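Local coordinates for Fe-regulated protein B (Neisseria meningitidis, PDB 4AIP) that probably imports iron across the meningococcal outer membrane as a TonB-dependent transporter, a beta-barrel that encloses a plug domain, at residues G598-R612 with A630-R643. Sequence-based numbering, arbitrary orientation.
Sequences GGLTAKVGVSHSKPR and AQVGRTWTASLAYR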
# COMPACT_ATOMS: atom_id res chain seq x y z
N GLY B 598 4.89 -46.15 -15.69
CA GLY B 598 3.43 -46.11 -15.92
C GLY B 598 2.59 -45.13 -15.09
O GLY B 598 1.36 -45.39 -14.82
N GLY B 599 3.20 -44.02 -14.69
CA GLY B 599 2.50 -43.07 -13.82
C GLY B 599 2.97 -43.06 -12.37
O GLY B 599 2.56 -42.17 -11.62
N LEU B 600 3.81 -44.02 -11.96
CA LEU B 600 4.33 -44.10 -10.60
C LEU B 600 5.73 -43.47 -10.53
O LEU B 600 6.55 -43.62 -11.45
CB LEU B 600 4.39 -45.57 -10.12
CG LEU B 600 5.25 -45.83 -8.85
CD1 LEU B 600 4.54 -45.37 -7.53
CD2 LEU B 600 5.69 -47.34 -8.71
N THR B 601 6.02 -42.75 -9.46
CA THR B 601 7.29 -42.05 -9.39
C THR B 601 7.68 -42.25 -7.95
O THR B 601 6.91 -41.86 -7.05
CB THR B 601 7.22 -40.51 -9.90
OG1 THR B 601 5.96 -39.90 -9.54
CG2 THR B 601 7.27 -40.42 -11.42
N ALA B 602 8.84 -42.90 -7.73
CA ALA B 602 9.36 -43.31 -6.39
C ALA B 602 10.71 -42.74 -6.21
O ALA B 602 11.48 -42.82 -7.14
CB ALA B 602 9.49 -44.83 -6.30
N LYS B 603 11.04 -42.23 -5.01
CA LYS B 603 12.31 -41.54 -4.79
C LYS B 603 12.82 -41.67 -3.37
O LYS B 603 12.04 -41.64 -2.42
CB LYS B 603 12.19 -40.06 -5.17
CG LYS B 603 11.61 -39.84 -6.59
CD LYS B 603 11.89 -38.49 -7.22
CE LYS B 603 11.58 -37.31 -6.32
NZ LYS B 603 10.93 -36.26 -7.21
N VAL B 604 14.14 -41.78 -3.22
CA VAL B 604 14.84 -41.88 -1.90
C VAL B 604 16.14 -41.20 -2.10
O VAL B 604 16.62 -41.14 -3.25
CB VAL B 604 15.25 -43.34 -1.47
CG1 VAL B 604 14.21 -43.94 -0.59
CG2 VAL B 604 15.42 -44.23 -2.66
N GLY B 605 16.71 -40.74 -1.00
CA GLY B 605 17.95 -40.01 -0.95
C GLY B 605 18.40 -39.91 0.49
O GLY B 605 17.57 -39.96 1.41
N VAL B 606 19.72 -39.75 0.69
CA VAL B 606 20.34 -39.71 2.03
C VAL B 606 21.65 -38.92 1.91
O VAL B 606 22.31 -38.92 0.85
CB VAL B 606 20.63 -41.20 2.59
CG1 VAL B 606 21.62 -41.89 1.68
CG2 VAL B 606 21.16 -41.26 4.07
N SER B 607 22.01 -38.23 2.98
CA SER B 607 23.12 -37.34 2.95
C SER B 607 23.60 -37.20 4.33
O SER B 607 22.80 -37.13 5.26
CB SER B 607 22.67 -35.97 2.50
OG SER B 607 23.70 -35.00 2.69
N HIS B 608 24.92 -37.23 4.47
CA HIS B 608 25.53 -36.89 5.73
C HIS B 608 26.85 -36.26 5.43
O HIS B 608 27.58 -36.73 4.54
CB HIS B 608 25.78 -38.10 6.61
CG HIS B 608 26.37 -37.76 7.94
ND1 HIS B 608 25.59 -37.51 9.05
CD2 HIS B 608 27.66 -37.60 8.33
CE1 HIS B 608 26.37 -37.23 10.08
NE2 HIS B 608 27.63 -37.28 9.67
N SER B 609 27.17 -35.21 6.20
CA SER B 609 28.45 -34.55 6.11
C SER B 609 28.94 -34.08 7.46
O SER B 609 28.20 -34.12 8.41
CB SER B 609 28.31 -33.43 5.12
OG SER B 609 27.27 -32.59 5.57
N LYS B 610 30.20 -33.64 7.55
CA LYS B 610 30.79 -33.31 8.85
C LYS B 610 31.64 -32.00 8.83
O LYS B 610 32.86 -32.06 8.77
CB LYS B 610 31.62 -34.50 9.35
CG LYS B 610 32.19 -34.36 10.78
CD LYS B 610 33.41 -35.34 10.98
CE LYS B 610 33.68 -35.66 12.46
NZ LYS B 610 34.28 -37.00 12.59
N PRO B 611 31.00 -30.83 8.86
CA PRO B 611 31.79 -29.61 8.84
C PRO B 611 32.48 -29.39 10.16
O PRO B 611 31.80 -29.43 11.21
CB PRO B 611 30.74 -28.46 8.64
CG PRO B 611 29.34 -29.14 8.86
CD PRO B 611 29.55 -30.59 8.60
N ARG B 612 33.79 -29.12 10.06
CA ARG B 612 34.66 -28.86 11.20
C ARG B 612 35.58 -27.65 11.05
O ARG B 612 36.28 -27.50 10.04
CB ARG B 612 35.49 -30.12 11.54
CG ARG B 612 34.68 -31.25 12.20
CD ARG B 612 33.94 -30.74 13.49
NE ARG B 612 33.19 -31.84 14.09
CZ ARG B 612 31.94 -32.16 13.79
NH1 ARG B 612 31.25 -31.44 12.90
NH2 ARG B 612 31.39 -33.21 14.36
N ALA B 630 26.28 -26.02 10.44
CA ALA B 630 25.75 -26.76 11.58
C ALA B 630 26.07 -28.20 11.34
O ALA B 630 26.10 -28.61 10.19
CB ALA B 630 24.24 -26.59 11.69
N GLN B 631 26.34 -28.96 12.41
CA GLN B 631 26.42 -30.41 12.30
C GLN B 631 25.02 -30.97 12.33
O GLN B 631 24.42 -31.15 13.39
CB GLN B 631 27.28 -31.09 13.38
CG GLN B 631 27.27 -32.64 13.23
CD GLN B 631 27.95 -33.12 11.98
OE1 GLN B 631 29.17 -33.09 11.86
NE2 GLN B 631 27.17 -33.53 11.02
N VAL B 632 24.53 -31.25 11.12
CA VAL B 632 23.15 -31.63 10.85
C VAL B 632 23.09 -33.13 10.94
O VAL B 632 24.04 -33.79 10.54
CB VAL B 632 22.78 -31.19 9.41
CG1 VAL B 632 21.37 -31.78 8.93
CG2 VAL B 632 22.84 -29.65 9.29
N GLY B 633 21.98 -33.67 11.38
CA GLY B 633 21.89 -35.12 11.44
C GLY B 633 21.87 -35.71 10.05
O GLY B 633 21.50 -35.05 9.07
N ARG B 634 22.30 -36.95 9.94
CA ARG B 634 22.15 -37.59 8.68
C ARG B 634 20.69 -37.52 8.22
O ARG B 634 19.76 -37.78 9.00
CB ARG B 634 22.55 -39.03 8.82
CG ARG B 634 22.20 -39.73 7.55
CD ARG B 634 23.28 -40.61 7.12
NE ARG B 634 22.86 -41.99 7.29
CZ ARG B 634 22.97 -42.66 8.43
NH1 ARG B 634 23.47 -42.05 9.50
NH2 ARG B 634 22.57 -43.93 8.51
N THR B 635 20.47 -37.19 6.95
CA THR B 635 19.16 -36.82 6.50
C THR B 635 18.71 -37.74 5.42
O THR B 635 19.38 -37.90 4.41
CB THR B 635 19.18 -35.37 6.00
OG1 THR B 635 19.36 -34.50 7.12
CG2 THR B 635 17.91 -34.97 5.28
N TRP B 636 17.53 -38.29 5.63
CA TRP B 636 16.90 -39.17 4.66
C TRP B 636 15.69 -38.47 4.09
O TRP B 636 14.91 -37.83 4.82
CB TRP B 636 16.40 -40.46 5.36
CG TRP B 636 17.46 -41.24 6.03
CD1 TRP B 636 18.03 -40.99 7.27
CD2 TRP B 636 18.09 -42.39 5.52
NE1 TRP B 636 18.96 -41.94 7.55
CE2 TRP B 636 19.02 -42.82 6.49
CE3 TRP B 636 17.97 -43.12 4.34
CZ2 TRP B 636 19.86 -43.91 6.30
CZ3 TRP B 636 18.79 -44.26 4.16
CH2 TRP B 636 19.71 -44.62 5.13
N THR B 637 15.46 -38.65 2.80
CA THR B 637 14.21 -38.15 2.24
C THR B 637 13.71 -39.19 1.29
O THR B 637 14.50 -39.90 0.72
CB THR B 637 14.36 -36.83 1.43
OG1 THR B 637 15.19 -37.08 0.30
CG2 THR B 637 14.91 -35.74 2.28
N ALA B 638 12.41 -39.20 1.09
CA ALA B 638 11.80 -40.18 0.23
C ALA B 638 10.48 -39.60 -0.30
O ALA B 638 9.80 -38.82 0.40
CB ALA B 638 11.49 -41.49 1.05
N SER B 639 10.06 -40.07 -1.47
CA SER B 639 8.77 -39.73 -1.94
C SER B 639 8.12 -40.85 -2.75
O SER B 639 8.81 -41.69 -3.28
CB SER B 639 8.82 -38.43 -2.73
OG SER B 639 9.16 -38.66 -4.08
N LEU B 640 6.79 -40.84 -2.82
CA LEU B 640 6.01 -41.86 -3.52
C LEU B 640 4.82 -41.13 -4.14
O LEU B 640 4.11 -40.41 -3.46
CB LEU B 640 5.53 -42.88 -2.48
CG LEU B 640 5.14 -44.32 -2.77
CD1 LEU B 640 6.11 -45.00 -3.72
CD2 LEU B 640 5.09 -45.07 -1.45
N ALA B 641 4.61 -41.27 -5.43
CA ALA B 641 3.52 -40.53 -6.04
C ALA B 641 2.98 -41.34 -7.15
O ALA B 641 3.70 -42.13 -7.76
CB ALA B 641 4.02 -39.16 -6.60
N TYR B 642 1.71 -41.14 -7.43
CA TYR B 642 1.08 -41.82 -8.55
C TYR B 642 0.22 -40.85 -9.36
O TYR B 642 -0.60 -40.13 -8.79
CB TYR B 642 0.28 -43.07 -8.07
CG TYR B 642 -0.22 -43.82 -9.27
CD1 TYR B 642 0.68 -44.51 -10.12
CD2 TYR B 642 -1.55 -43.79 -9.61
CE1 TYR B 642 0.21 -45.18 -11.32
CE2 TYR B 642 -2.04 -44.44 -10.79
CZ TYR B 642 -1.17 -45.13 -11.63
OH TYR B 642 -1.70 -45.76 -12.76
N ARG B 643 0.36 -40.90 -10.68
CA ARG B 643 -0.44 -40.06 -11.57
C ARG B 643 -1.51 -40.82 -12.38
O ARG B 643 -1.17 -41.62 -13.25
CB ARG B 643 0.45 -39.23 -12.55
CG ARG B 643 -0.45 -38.39 -13.50
CD ARG B 643 0.09 -37.02 -13.83
NE ARG B 643 -0.69 -35.90 -13.27
CZ ARG B 643 -0.17 -34.98 -12.48
NH1 ARG B 643 1.08 -35.09 -12.10
NH2 ARG B 643 -0.91 -33.99 -12.01
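Q631 reaches across to the chain around R612 before any strand pairing begins. Its bent side chain (chi2 67°) turns the amide so that Q631 NE2 donates to S609 O at 2.9 Å, in the planes of both the amide and the carbonyl, while Q631 OE1 accepts from R612 NH1 at 2.9 Å. An amide suits this buried place because it donates and accepts at once. R634 follows, its CB 3.4 Å from H608 ND1 at the ring edge; its aliphatic part can lie against H608 CB and V606 CG2. From T635 to R643 the strand runs antiparallel to 600-609, with T635, T637, S639 and A641 in hydrogen-bonded pairs with S607, G605, K603 and T601. W636 lies on the opposite face, where V606 CG2, anti to its backbone N, sits 3.4 Å from the centroid of the six-membered ring, 6° off its normal, a CH-pi contact. The indole NE1 is bonded to Q659. T637 OG1 is hydrogen-bonded to E91 O of the plug, so a hydroxyl suits this buried site. Apolar branches pack where L640 CD1 meets L600 CD1 at 4.1 Å, and the Y642 ring edge extends this patch over L600 CB. R643 N closes the pairing on G599 O. The chemistry implies a transmembrane barrel wall: main-chain bonds join neighbouring strands, W636, L640 and Y642 share an apolar face with V606 and L600, and the opposite face carries small and polar residues, of which T637 and S607 reach the plug.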